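Local coordinates for protein exodeoxyribonuclease (Neisseria meningitidis, PDB 2JC5) that probably cleaves the DNA backbone at abasic sites during DNA repair, as a metal-dependent AP endonuclease of the AP/ExoA family, at residues A[2-7]-A[29-34]; A[11-16]-A[46-51]; A[35-40]-A[68-73]; A[39-44]-A[56-61]; A[92-97]-A[107-112]. All blocks are in the same frame, centred on the assembly; numbering follows the deposited sequence. Where two conformers were deposited one is given.

The five contacts follow the N-terminal half of a DNase I-like fold, in which two sheets pack face to face. Contacts 1, 3 and 4 all reach one sheet, whose strands 2-8, 31-35, 69-73 and 55-59 lie side by side in that order; the centres of contacts 1 and 3 are about 13 Å apart, those of 3 and 4 about 6 Å. Contact 2 joins helices 12-17 and 46-49, its centre about 8 Å from that of contact 3. Contact 5, later in the chain, belongs to the second sheet and meets contacts 1 and 3 through Ser107. Glu36, a magnesium ligand, and Tyr109, a predicted active-site residue, place contacts 3 and 5 at the metal site.

Contact 1: residues A[2-7]-A[29-34]; sequences LKIISA and ADIVCV
Backbone hydrogen bonds join Ile5 to Ile31 and Cys33, and Ala7 to Cys33, in the alternating pattern of parallel strands. Ile5 N gives a bond of 3.0 Å to Ile31 O, Cys33 N one of 2.8 Å to Ile5 O, and Ala7 N one of 2.9 Å to Cys33 O. Lys3 O is gripped twice, by the amides of Asp30 and Ile31, where the chain enters its strand. Between these bonds, CA-H...O contacts such as that of Val32 CA with Ile5 O add close backbone approaches.

The short strand axes are 4.7 Å apart and only 13° from parallel. They form a central pair of the six-stranded sheet, one of the two packed sheets of the DNase I-like fold; the connection between them passes through helices 12-17 and 20-26.

One side-chain bond extends the pairing at its start: Lys3 N points to Asp30 OD2 at 2.9 Å, nearly straight at 170°, using the oxygen's anti lone pair.

Apolar contacts fall on both faces. Ile5 CD1 lies 3.6 Å from Ala29 CB, on the face where helix 20-26 packs. Ile4, Ile31 and Cys33 face the second sheet, and Leu2 CD1 touches the aliphatic CB of Asp30.

Contact 2: residues A[11-16]-A[46-51]; sequences GIRSAY and ADMKNP
Met48 and Tyr16 bury the largest areas here, and they meet as a Met-aromatic pair. The thioether chain slides past the phenol in the opposite direction, over one face of its ring. Met48 CG lies 4.0 Å from the ring centroid of Tyr16, 29° off the normal, a CH-pi contact; Met48 SD stands farther above the same ring, at 5.0 Å from its centroid. Beyond CG the methionine chain is extended (chi2 167°), which carries its methyl onward to Arg13, where Met48 CE is 3.6 Å from Arg13 CG and the chains cross at about a right angle. The guanidinium of Arg13 continues to the carbonyl of Lys38.

Ile12 supplies the other apolar wall, its CD1 4.0 Å from Met48 CB. Tyr16 also has a polar end: its OH donates to Asp47 O at 2.7 Å, tilted 33° from the carbonyl plane, while Pro51 CB lies 3.7 Å from Tyr16 OH.

The contact ties helix 12-17 to the short helix 46-49, next to strand 69-73, whose Tyr72 touches Ile12 and Pro51. One aromatic residue serves two roles: its face accepts the methionine chain and its hydroxyl satisfies a backbone carbonyl, which probably restricts the ring's movement.

Contact 3: residues A[35-40]-A[68-73]; sequences QELKAQ and GVAVYS. With MG (magnesium ion), chain B.
Gly68 O is approached by two successive amides of the loop, those of Glu36 and Leu37. Leu37 N makes the sounder bond, 3.2 Å to Gly68 O and fairly straight at 162°, although it comes from above the carbonyl plane. Glu36 N is nearer that oxygen but badly angled, and its bond is weak.

Around this point, Leu37 lies over the start of the strand, its CD1 3.7 Å from Val69 O and its CD2 4.4 Å from Ala70 CB. On the face turned to the second sheet, Gln35 CG crosses Val69 CG1 at 4.0 Å. Gln35 and Val69 form an antiparallel, non-hydrogen-bonded pair, so strand 31-35 ends against strand 69-73 just before the chain turns into the metal site. This placement of a metal-binding glutamate at a strand's C-terminal end is a feature of the DNase I-like fold.

Glu36 points away from the strand. With CG anti to the backbone N (chi1 -158°) and the rest of the chain extended, its carboxylate reaches the magnesium ion, which OE1 binds at 2.1 Å. Glu36 OE2 accepts a hydrogen bond from one of the four waters on the metal, and Asn10 completes the coordination.

Farther out, the side-chain NE2 of Gln35 is hydrogen-bonded to Ser107 OG of the second sheet, and the Glu36 backbone is bonded to Gly11.

Contact 4: residues A[39-44]-A[56-61]; sequences AQEADL and GHWHCA
The edge strand 55-59 of the first sheet and the loop that follows it are met by residues at and around the 3-10 turn 41-43, and the contact is organised around the indole of Trp58. Leu44 lies over one face of that ring: its CD1 stands 4.1 Å from the centroid of the five-membered ring of Trp58, only 5° off the normal, a CH-pi contact. Lys49, from helix 46-49, touches both of these side chains. The indole edge meets a charge instead. Trp58 NE1 donates to Glu41 OE1 at 3.0 Å, with the oxygen close to the ring plane. The carboxylate and ring planes stand at 85° to each other, and the N-H meets OE1 from above the carboxylate plane. In Glu41, CG is anti to the backbone N (chi1 -169°) and the chain runs on extended, which brings the carboxylate to the indole edge.

A second group of bonds forms at the loop. Gln40 NE2 donates to Ala61 O at 3.1 Å, and this acceptor lies near the amide plane of Gln40. A water accepts from Ala61 N and lies within bonding distance of Ala39 O, while Cys60 SG fits against the backbone at Gln40 CA, 3.9 Å away.

The turn is closed from within. Asp43 OD2 accepts from Gln40 N at 2.9 Å, and the main-chain bond from Asp43 N to Gln40 O closes the turn. The result is a short 3-10 turn, tied by the Asp43 carboxylate to the amide of Gln40, packed on an edge strand of the DNase I-like sheet, with a tryptophan face and edge meeting separate partners.

Contact 5: residues A[92-97]-A[107-112]; sequences EGRFVR and SLYLPS. With BCN (bicine), chain C.
Phe95 and Val96 pair with Leu108 and Ser107 as antiparallel strands of a hairpin: Val96 N and O bond with Ser107 O and N, and Tyr109 N donates to Arg94 O at 3.0 Å where the pairing ends. Farther along, Ser112 CA approaches the bicine oxygen O21 to 3.2 Å.

The side chain of Arg94 carries the rest. Extended from CG to NE, its methylenes pass alongside Tyr109 O, and its NH1 donates to Tyr109 O at 2.9 Å. The acceptor lies almost in the guanidinium plane, although NH1 itself stands above the carbonyl plane. The same nitrogen sits 3.3 Å from Tyr109 CD2, with the guanidinium and ring planes 33° apart. Pro111 CA lies over one face of the Arg94 guanidinium, toward its rim, 3.5 Å above the plane.

Arg94 NE also forms a salt bridge with Glu92 OE1, at 2.8 Å and near the guanidinium plane. Glu92 has a second basic partner in Arg119.

Tyr109, a predicted active-site residue beside Asp149, has the buried Arg94 guanidinium over one ring face. The carboxylate of Glu92 probably offsets Arg94's charge; the bond to Tyr109 O fixes Arg94 against that backbone, and NH1 over the ring probably limits the ring's position.

Contact 1: residues A[2-7]-A[29-34]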
# COMPACT_ATOMS: atom_id res chain seq x y z
N LEU A 2 8.60 14.43 -6.77
CA LEU A 2 8.72 13.33 -5.81
C LEU A 2 7.86 12.18 -6.31
O LEU A 2 6.64 12.32 -6.42
CB LEU A 2 8.21 13.74 -4.44
CG LEU A 2 8.12 12.66 -3.35
CD1 LEU A 2 9.52 12.32 -2.93
CD2 LEU A 2 7.26 13.14 -2.17
N LYS A 3 8.48 11.04 -6.60
CA LYS A 3 7.76 9.89 -7.13
C LYS A 3 7.72 8.83 -6.04
O LYS A 3 8.76 8.38 -5.54
CB LYS A 3 8.48 9.38 -8.39
CG LYS A 3 7.83 8.20 -9.05
CD LYS A 3 8.60 7.71 -10.27
CE LYS A 3 8.55 8.71 -11.39
NZ LYS A 3 8.26 8.03 -12.67
N ILE A 4 6.50 8.46 -5.64
CA ILE A 4 6.27 7.46 -4.62
C ILE A 4 5.57 6.27 -5.24
O ILE A 4 4.58 6.45 -5.94
CB ILE A 4 5.43 7.97 -3.44
CG1 ILE A 4 6.09 9.18 -2.78
CG2 ILE A 4 5.24 6.85 -2.44
CD1 ILE A 4 5.31 9.83 -1.65
N ILE A 5 6.11 5.06 -5.04
CA ILE A 5 5.55 3.84 -5.60
C ILE A 5 5.09 2.96 -4.47
O ILE A 5 5.83 2.78 -3.50
CB ILE A 5 6.57 3.09 -6.47
CG1 ILE A 5 7.00 4.02 -7.63
CG2 ILE A 5 6.00 1.76 -6.97
CD1 ILE A 5 7.85 3.35 -8.71
N SER A 6 3.87 2.42 -4.60
CA SER A 6 3.35 1.44 -3.65
C SER A 6 3.21 0.12 -4.39
O SER A 6 2.57 0.07 -5.43
CB SER A 6 2.00 1.88 -3.10
OG SER A 6 1.57 1.03 -2.05
N ALA A 7 3.79 -0.95 -3.85
CA ALA A 7 3.73 -2.24 -4.51
C ALA A 7 3.61 -3.37 -3.51
O ALA A 7 4.50 -3.57 -2.67
CB ALA A 7 4.94 -2.45 -5.42
N ALA A 29 11.84 6.10 -8.87
CA ALA A 29 11.18 6.35 -7.58
C ALA A 29 12.13 6.94 -6.55
O ALA A 29 13.26 6.46 -6.39
CB ALA A 29 10.59 5.06 -7.02
N ASP A 30 11.63 7.92 -5.82
CA ASP A 30 12.28 8.45 -4.63
C ASP A 30 12.01 7.61 -3.39
O ASP A 30 12.89 7.45 -2.53
CB ASP A 30 11.83 9.87 -4.38
CG ASP A 30 12.23 10.79 -5.50
OD1 ASP A 30 13.43 11.12 -5.56
OD2 ASP A 30 11.37 11.14 -6.35
N ILE A 31 10.79 7.08 -3.30
CA ILE A 31 10.35 6.26 -2.18
C ILE A 31 9.54 5.10 -2.73
O ILE A 31 8.70 5.30 -3.61
CB ILE A 31 9.47 7.05 -1.18
CG1 ILE A 31 10.25 8.25 -0.62
CG2 ILE A 31 9.03 6.15 -0.03
CD1 ILE A 31 9.42 9.23 0.15
N VAL A 32 9.83 3.89 -2.25
CA VAL A 32 9.11 2.68 -2.64
C VAL A 32 8.60 2.02 -1.37
O VAL A 32 9.39 1.68 -0.48
CB VAL A 32 10.00 1.71 -3.46
CG1 VAL A 32 9.19 0.46 -3.90
CG2 VAL A 32 10.53 2.41 -4.69
N CYS A 33 7.28 1.90 -1.27
CA CYS A 33 6.65 1.21 -0.18
C CYS A 33 6.24 -0.14 -0.69
O CYS A 33 5.49 -0.22 -1.67
CB CYS A 33 5.42 1.98 0.28
SG CYS A 33 5.82 3.56 0.97
N VAL A 34 6.72 -1.19 -0.03
CA VAL A 34 6.35 -2.54 -0.44
C VAL A 34 5.60 -3.27 0.65
O VAL A 34 5.79 -3.03 1.85
CB VAL A 34 7.54 -3.39 -0.95
CG1 VAL A 34 8.23 -2.68 -2.11
CG2 VAL A 34 8.54 -3.71 0.17

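Contact 2: residues A[11-16]-A[46-51]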
# COMPACT_ATOMS: atom_id res chain seq x y z
N GLY A 11 5.73 -11.50 -2.10
CA GLY A 11 6.98 -12.16 -1.80
C GLY A 11 8.13 -11.45 -2.45
O GLY A 11 8.27 -11.48 -3.68
N ILE A 12 8.97 -10.79 -1.65
CA ILE A 12 10.04 -10.00 -2.23
C ILE A 12 11.07 -10.88 -2.96
O ILE A 12 11.62 -10.48 -4.01
CB ILE A 12 10.71 -9.06 -1.19
CG1 ILE A 12 11.61 -8.05 -1.88
CG2 ILE A 12 11.50 -9.86 -0.14
CD1 ILE A 12 12.05 -6.93 -0.97
N ARG A 13 11.31 -12.08 -2.45
CA ARG A 13 12.24 -12.97 -3.14
C ARG A 13 11.70 -13.34 -4.53
O ARG A 13 12.43 -13.33 -5.53
CB ARG A 13 12.59 -14.19 -2.27
CG ARG A 13 13.51 -13.83 -1.12
CD ARG A 13 13.66 -14.95 -0.11
NE ARG A 13 12.47 -15.09 0.73
CZ ARG A 13 12.32 -16.03 1.66
NH1 ARG A 13 13.29 -16.91 1.88
NH2 ARG A 13 11.22 -16.05 2.39
N SER A 14 10.41 -13.65 -4.61
CA SER A 14 9.79 -13.90 -5.91
C SER A 14 9.83 -12.69 -6.83
O SER A 14 10.13 -12.82 -8.03
CB SER A 14 8.33 -14.34 -5.75
OG SER A 14 8.27 -15.73 -5.49
N ALA A 15 9.53 -11.52 -6.31
CA ALA A 15 9.48 -10.31 -7.13
C ALA A 15 10.86 -9.99 -7.68
O ALA A 15 10.98 -9.52 -8.82
CB ALA A 15 8.93 -9.13 -6.33
N TYR A 16 11.88 -10.21 -6.87
CA TYR A 16 13.25 -10.00 -7.34
C TYR A 16 13.65 -10.97 -8.45
O TYR A 16 14.49 -10.63 -9.25
CB TYR A 16 14.24 -10.07 -6.17
CG TYR A 16 14.45 -8.76 -5.43
CD1 TYR A 16 13.42 -7.87 -5.22
CD2 TYR A 16 15.70 -8.41 -4.95
CE1 TYR A 16 13.62 -6.66 -4.54
CE2 TYR A 16 15.91 -7.21 -4.28
CZ TYR A 16 14.86 -6.35 -4.08
OH TYR A 16 15.07 -5.16 -3.43
N ALA A 46 21.10 -8.23 1.11
CA ALA A 46 21.48 -6.84 1.22
C ALA A 46 20.67 -5.96 0.27
O ALA A 46 20.29 -4.84 0.62
CB ALA A 46 22.99 -6.68 0.95
N ASP A 47 20.42 -6.48 -0.93
CA ASP A 47 19.67 -5.74 -1.95
C ASP A 47 18.17 -5.62 -1.66
O ASP A 47 17.48 -4.83 -2.28
CB ASP A 47 19.95 -6.30 -3.36
CG ASP A 47 19.47 -7.74 -3.56
OD1 ASP A 47 18.87 -8.34 -2.64
OD2 ASP A 47 19.69 -8.27 -4.67
N MET A 48 17.68 -6.39 -0.69
CA MET A 48 16.30 -6.29 -0.21
C MET A 48 16.17 -5.40 1.03
O MET A 48 15.07 -5.04 1.43
CB MET A 48 15.77 -7.69 0.12
CG MET A 48 15.68 -8.59 -1.08
SD MET A 48 15.42 -10.30 -0.59
CE MET A 48 15.70 -11.15 -2.17
N LYS A 49 17.30 -5.07 1.64
CA LYS A 49 17.35 -4.16 2.78
C LYS A 49 17.66 -2.75 2.31
O LYS A 49 17.04 -1.80 2.76
CB LYS A 49 18.41 -4.59 3.77
CG LYS A 49 18.12 -5.89 4.47
CD LYS A 49 19.30 -6.27 5.33
CE LYS A 49 19.25 -7.67 5.77
NZ LYS A 49 20.37 -7.91 6.70
N ASN A 50 18.63 -2.62 1.40
CA ASN A 50 19.11 -1.34 0.91
C ASN A 50 19.26 -1.38 -0.60
O ASN A 50 20.37 -1.28 -1.16
CB ASN A 50 20.44 -0.99 1.58
CG ASN A 50 20.30 -0.89 3.07
OD1 ASN A 50 20.65 -1.83 3.79
ND2 ASN A 50 19.75 0.22 3.54
N PRO A 51 18.12 -1.53 -1.30
CA PRO A 51 18.20 -1.68 -2.74
C PRO A 51 18.82 -0.44 -3.40
O PRO A 51 18.40 0.70 -3.12
CB PRO A 51 16.74 -1.85 -3.18
CG PRO A 51 15.92 -1.32 -2.05
CD PRO A 51 16.73 -1.52 -0.81

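Contact 3: residues A[35-40]-A[68-73]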
# COMPACT_ATOMS: atom_id res chain seq x y z
N GLN A 35 4.71 -4.15 0.20
CA GLN A 35 3.96 -4.99 1.11
C GLN A 35 4.09 -6.44 0.71
O GLN A 35 4.30 -6.78 -0.45
CB GLN A 35 2.48 -4.62 1.14
CG GLN A 35 2.21 -3.16 1.44
CD GLN A 35 2.32 -2.29 0.20
OE1 GLN A 35 1.90 -2.71 -0.88
NE2 GLN A 35 2.91 -1.08 0.34
N GLU A 36 3.93 -7.28 1.73
CA GLU A 36 4.04 -8.73 1.64
C GLU A 36 5.43 -9.21 1.22
O GLU A 36 5.63 -9.88 0.20
CB GLU A 36 2.92 -9.37 0.81
CG GLU A 36 2.76 -10.84 1.20
CD GLU A 36 1.83 -11.64 0.34
OE1 GLU A 36 1.55 -11.24 -0.80
OE2 GLU A 36 1.38 -12.70 0.83
N LEU A 37 6.40 -8.90 2.08
CA LEU A 37 7.76 -9.38 1.92
C LEU A 37 7.81 -10.92 1.87
O LEU A 37 8.62 -11.50 1.15
CB LEU A 37 8.63 -8.95 3.08
CG LEU A 37 8.83 -7.43 3.26
CD1 LEU A 37 9.55 -7.11 4.60
CD2 LEU A 37 9.56 -6.87 2.06
N LYS A 38 6.95 -11.56 2.65
CA LYS A 38 6.97 -13.03 2.85
C LYS A 38 8.37 -13.48 3.27
O LYS A 38 8.86 -14.51 2.80
CB LYS A 38 6.54 -13.83 1.60
CG LYS A 38 5.11 -13.68 1.12
CD LYS A 38 4.81 -14.77 0.06
CE LYS A 38 3.42 -14.72 -0.50
NZ LYS A 38 3.16 -15.95 -1.28
N ALA A 39 9.00 -12.71 4.14
CA ALA A 39 10.39 -12.92 4.50
C ALA A 39 10.60 -12.28 5.86
O ALA A 39 9.99 -11.25 6.15
CB ALA A 39 11.34 -12.27 3.46
N GLN A 40 11.42 -12.92 6.69
CA GLN A 40 11.92 -12.31 7.91
C GLN A 40 13.28 -11.68 7.65
O GLN A 40 13.86 -11.87 6.59
CB GLN A 40 11.98 -13.35 9.00
CG GLN A 40 10.62 -13.93 9.25
CD GLN A 40 10.63 -15.03 10.24
OE1 GLN A 40 11.52 -15.89 10.24
NE2 GLN A 40 9.61 -15.04 11.10
N GLY A 68 4.72 -8.73 6.21
CA GLY A 68 5.90 -7.88 6.23
C GLY A 68 5.75 -6.71 5.26
O GLY A 68 5.20 -6.85 4.16
N VAL A 69 6.23 -5.56 5.69
CA VAL A 69 6.24 -4.36 4.87
C VAL A 69 7.57 -3.65 5.01
O VAL A 69 8.32 -3.86 5.98
CB VAL A 69 5.09 -3.38 5.26
CG1 VAL A 69 3.70 -4.01 5.07
CG2 VAL A 69 5.26 -2.90 6.68
N ALA A 70 7.86 -2.80 4.03
CA ALA A 70 9.07 -1.99 4.06
C ALA A 70 8.87 -0.66 3.34
O ALA A 70 8.02 -0.53 2.46
CB ALA A 70 10.26 -2.74 3.45
N VAL A 71 9.70 0.30 3.72
CA VAL A 71 9.80 1.58 3.03
C VAL A 71 11.26 1.78 2.64
O VAL A 71 12.15 1.72 3.50
CB VAL A 71 9.37 2.75 3.91
CG1 VAL A 71 9.59 4.08 3.17
CG2 VAL A 71 7.89 2.66 4.31
N TYR A 72 11.49 2.00 1.34
CA TYR A 72 12.83 2.27 0.81
C TYR A 72 12.85 3.70 0.32
O TYR A 72 11.90 4.16 -0.30
CB TYR A 72 13.13 1.37 -0.37
CG TYR A 72 13.02 -0.10 -0.09
CD1 TYR A 72 13.83 -0.72 0.85
CD2 TYR A 72 12.13 -0.90 -0.80
CE1 TYR A 72 13.73 -2.09 1.10
CE2 TYR A 72 12.03 -2.26 -0.56
CZ TYR A 72 12.84 -2.86 0.38
OH TYR A 72 12.69 -4.22 0.59
N SER A 73 13.93 4.41 0.60
CA SER A 73 13.99 5.81 0.24
C SER A 73 15.39 6.22 -0.14
O SER A 73 16.36 5.77 0.48
CB SER A 73 13.49 6.69 1.40
OG SER A 73 14.23 6.49 2.59
MG MG B . 0.09 -12.01 -2.09
O HOH W 1 0.04 -13.57 -1.11
O HOH W 2 -1.51 -12.70 -3.12
O HOH W 3 -1.21 -11.17 -1.13
O HOH W 4 0.23 -10.46 -3.15

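Contact 4: residues A[39-44]-A[56-61]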
# COMPACT_ATOMS: atom_id res chain seq x y z
N ALA A 39 9.00 -12.71 4.14
CA ALA A 39 10.39 -12.92 4.50
C ALA A 39 10.60 -12.28 5.86
O ALA A 39 9.99 -11.25 6.15
CB ALA A 39 11.34 -12.27 3.46
N GLN A 40 11.42 -12.92 6.69
CA GLN A 40 11.92 -12.31 7.91
C GLN A 40 13.28 -11.68 7.65
O GLN A 40 13.86 -11.87 6.59
CB GLN A 40 11.98 -13.35 9.00
CG GLN A 40 10.62 -13.93 9.25
CD GLN A 40 10.63 -15.03 10.24
OE1 GLN A 40 11.52 -15.89 10.24
NE2 GLN A 40 9.61 -15.04 11.10
N GLU A 41 13.79 -10.93 8.62
CA GLU A 41 15.03 -10.20 8.40
C GLU A 41 16.18 -11.12 7.97
O GLU A 41 16.94 -10.78 7.06
CB GLU A 41 15.40 -9.40 9.65
CG GLU A 41 16.52 -8.39 9.43
CD GLU A 41 16.64 -7.38 10.55
OE1 GLU A 41 15.60 -6.89 11.08
OE2 GLU A 41 17.80 -7.05 10.90
N ALA A 42 16.24 -12.31 8.56
CA ALA A 42 17.27 -13.29 8.23
C ALA A 42 17.23 -13.76 6.78
O ALA A 42 18.23 -14.25 6.26
CB ALA A 42 17.16 -14.50 9.17
N ASP A 43 16.07 -13.63 6.13
CA ASP A 43 15.88 -14.04 4.75
C ASP A 43 16.15 -12.95 3.73
O ASP A 43 16.17 -13.23 2.53
CB ASP A 43 14.42 -14.48 4.51
CG ASP A 43 13.95 -15.53 5.47
OD1 ASP A 43 14.61 -16.58 5.59
OD2 ASP A 43 12.86 -15.34 6.05
N LEU A 44 16.32 -11.72 4.19
CA LEU A 44 16.50 -10.60 3.29
C LEU A 44 17.97 -10.46 2.91
O LEU A 44 18.83 -10.38 3.78
CB LEU A 44 16.06 -9.29 3.94
CG LEU A 44 14.60 -9.17 4.37
CD1 LEU A 44 14.40 -7.87 5.15
CD2 LEU A 44 13.61 -9.27 3.20
N GLY A 56 16.47 1.68 3.98
CA GLY A 56 15.37 0.73 4.08
C GLY A 56 14.99 0.49 5.52
O GLY A 56 15.86 0.35 6.39
N HIS A 57 13.69 0.46 5.77
CA HIS A 57 13.13 0.16 7.07
C HIS A 57 11.97 -0.77 6.87
O HIS A 57 11.15 -0.59 5.96
CB HIS A 57 12.71 1.44 7.76
CG HIS A 57 13.88 2.33 8.04
ND1 HIS A 57 14.68 2.16 9.15
CD2 HIS A 57 14.46 3.29 7.28
CE1 HIS A 57 15.68 3.02 9.09
NE2 HIS A 57 15.58 3.71 7.97
N TRP A 58 11.92 -1.81 7.70
CA TRP A 58 10.93 -2.86 7.50
C TRP A 58 10.36 -3.34 8.83
O TRP A 58 10.97 -3.14 9.91
CB TRP A 58 11.54 -4.04 6.73
CG TRP A 58 12.77 -4.56 7.37
CD1 TRP A 58 12.86 -5.47 8.38
CD2 TRP A 58 14.12 -4.18 7.07
NE1 TRP A 58 14.16 -5.68 8.72
CE2 TRP A 58 14.96 -4.89 7.94
CE3 TRP A 58 14.70 -3.29 6.16
CZ2 TRP A 58 16.34 -4.75 7.93
CZ3 TRP A 58 16.09 -3.14 6.16
CH2 TRP A 58 16.88 -3.87 7.03
N HIS A 59 9.18 -3.94 8.73
CA HIS A 59 8.58 -4.64 9.86
C HIS A 59 8.16 -6.01 9.34
O HIS A 59 7.24 -6.10 8.53
CB HIS A 59 7.36 -3.92 10.44
CG HIS A 59 6.98 -4.42 11.80
ND1 HIS A 59 5.90 -3.93 12.51
CD2 HIS A 59 7.52 -5.38 12.58
CE1 HIS A 59 5.83 -4.54 13.67
NE2 HIS A 59 6.82 -5.41 13.75
N CYS A 60 8.84 -7.04 9.83
CA CYS A 60 8.58 -8.41 9.41
C CYS A 60 7.66 -9.10 10.41
O CYS A 60 7.51 -8.64 11.56
CB CYS A 60 9.89 -9.20 9.29
SG CYS A 60 11.03 -8.53 8.05
N ALA A 61 7.04 -10.19 9.96
CA ALA A 61 6.15 -10.98 10.81
C ALA A 61 6.92 -12.02 11.61
O ALA A 61 8.00 -12.45 11.21
CB ALA A 61 5.12 -11.69 9.95
O HOH W 5 7.44 -10.78 7.17

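Contact 5: residues A[92-97]-A[107-112]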
# COMPACT_ATOMS: atom_id res chain seq x y z
N GLU A 92 2.37 -9.39 12.99
CA GLU A 92 2.21 -9.75 11.58
C GLU A 92 2.96 -8.85 10.60
O GLU A 92 2.91 -9.11 9.40
CB GLU A 92 0.72 -9.76 11.24
CG GLU A 92 -0.08 -10.76 12.13
CD GLU A 92 -1.54 -10.96 11.75
OE1 GLU A 92 -2.05 -10.28 10.83
OE2 GLU A 92 -2.19 -11.85 12.39
N GLY A 93 3.64 -7.81 11.09
CA GLY A 93 4.46 -6.97 10.18
C GLY A 93 3.66 -6.22 9.13
O GLY A 93 3.77 -6.50 7.93
N ARG A 94 2.87 -5.25 9.58
CA ARG A 94 1.90 -4.59 8.70
C ARG A 94 2.01 -3.08 8.57
O ARG A 94 1.30 -2.51 7.77
CB ARG A 94 0.49 -4.97 9.16
CG ARG A 94 0.20 -6.44 9.01
CD ARG A 94 -1.23 -6.79 9.34
NE ARG A 94 -1.48 -8.20 9.09
CZ ARG A 94 -1.70 -8.74 7.90
NH1 ARG A 94 -1.77 -7.99 6.82
NH2 ARG A 94 -1.86 -10.06 7.78
N PHE A 95 2.93 -2.43 9.30
CA PHE A 95 2.98 -0.96 9.32
C PHE A 95 4.38 -0.45 9.58
O PHE A 95 5.01 -0.82 10.58
CB PHE A 95 2.03 -0.46 10.42
CG PHE A 95 1.98 1.05 10.58
CD1 PHE A 95 2.97 1.72 11.28
CD2 PHE A 95 0.91 1.78 10.07
CE1 PHE A 95 2.91 3.12 11.43
CE2 PHE A 95 0.85 3.17 10.23
CZ PHE A 95 1.85 3.83 10.92
N VAL A 96 4.88 0.39 8.66
CA VAL A 96 6.13 1.14 8.85
C VAL A 96 5.88 2.56 8.43
O VAL A 96 5.23 2.81 7.41
CB VAL A 96 7.31 0.57 8.04
CG1 VAL A 96 8.54 1.53 8.03
CG2 VAL A 96 7.69 -0.78 8.56
N ARG A 97 6.40 3.50 9.21
CA ARG A 97 6.29 4.93 8.91
C ARG A 97 7.66 5.56 8.89
O ARG A 97 8.43 5.39 9.83
CB ARG A 97 5.45 5.62 9.98
CG ARG A 97 5.41 7.13 9.85
CD ARG A 97 4.50 7.77 10.86
NE ARG A 97 4.62 9.23 10.82
CZ ARG A 97 3.76 10.09 11.37
NH1 ARG A 97 2.68 9.67 12.01
NH2 ARG A 97 3.97 11.39 11.25
N SER A 107 4.01 2.50 4.76
CA SER A 107 3.70 1.29 4.02
C SER A 107 2.80 0.43 4.91
O SER A 107 3.19 0.09 6.03
CB SER A 107 4.95 0.52 3.66
OG SER A 107 4.57 -0.56 2.81
N LEU A 108 1.61 0.10 4.39
CA LEU A 108 0.55 -0.57 5.12
C LEU A 108 0.11 -1.82 4.39
O LEU A 108 -0.15 -1.77 3.20
CB LEU A 108 -0.67 0.37 5.20
CG LEU A 108 -1.96 -0.23 5.78
CD1 LEU A 108 -1.85 -0.50 7.26
CD2 LEU A 108 -3.16 0.67 5.50
N TYR A 109 -0.00 -2.93 5.12
CA TYR A 109 -0.56 -4.16 4.58
C TYR A 109 -1.74 -4.54 5.46
O TYR A 109 -1.58 -5.12 6.54
CB TYR A 109 0.47 -5.27 4.53
CG TYR A 109 0.01 -6.56 3.90
CD1 TYR A 109 -0.88 -6.58 2.84
CD2 TYR A 109 0.46 -7.76 4.39
CE1 TYR A 109 -1.28 -7.75 2.28
CE2 TYR A 109 0.05 -8.94 3.84
CZ TYR A 109 -0.81 -8.94 2.78
OH TYR A 109 -1.22 -10.14 2.23
N LEU A 110 -2.94 -4.18 4.99
CA LEU A 110 -4.16 -4.41 5.75
C LEU A 110 -4.56 -5.89 5.66
O LEU A 110 -4.42 -6.48 4.61
CB LEU A 110 -5.25 -3.49 5.22
CG LEU A 110 -6.40 -3.11 6.13
CD1 LEU A 110 -6.90 -1.70 5.80
CD2 LEU A 110 -7.51 -4.15 5.97
N PRO A 111 -4.97 -6.53 6.77
CA PRO A 111 -5.31 -7.95 6.71
C PRO A 111 -6.38 -8.29 5.68
O PRO A 111 -7.33 -7.51 5.49
CB PRO A 111 -5.86 -8.24 8.13
CG PRO A 111 -5.28 -7.20 8.98
CD PRO A 111 -5.17 -5.98 8.12
N SER A 112 -6.21 -9.42 5.00
CA SER A 112 -7.24 -9.94 4.11
C SER A 112 -8.21 -10.79 4.92
O SER A 112 -7.84 -11.39 5.93
CB SER A 112 -6.62 -10.75 2.99
OG SER A 112 -5.78 -11.74 3.51
N1 BCN C . -9.19 -10.03 -1.41
C1 BCN C . -9.40 -9.14 -0.24
C2 BCN C . -9.54 -9.89 1.06
O21 BCN C . -9.62 -9.21 2.12
O22 BCN C . -9.59 -11.13 1.03
C3 BCN C . -7.83 -9.97 -1.96
C4 BCN C . -6.97 -11.01 -1.27
O4 BCN C . -7.55 -12.33 -1.31
C5 BCN C . -10.22 -9.76 -2.48
C6 BCN C . -10.52 -11.03 -3.27
O6 BCN C . -10.58 -12.18 -2.43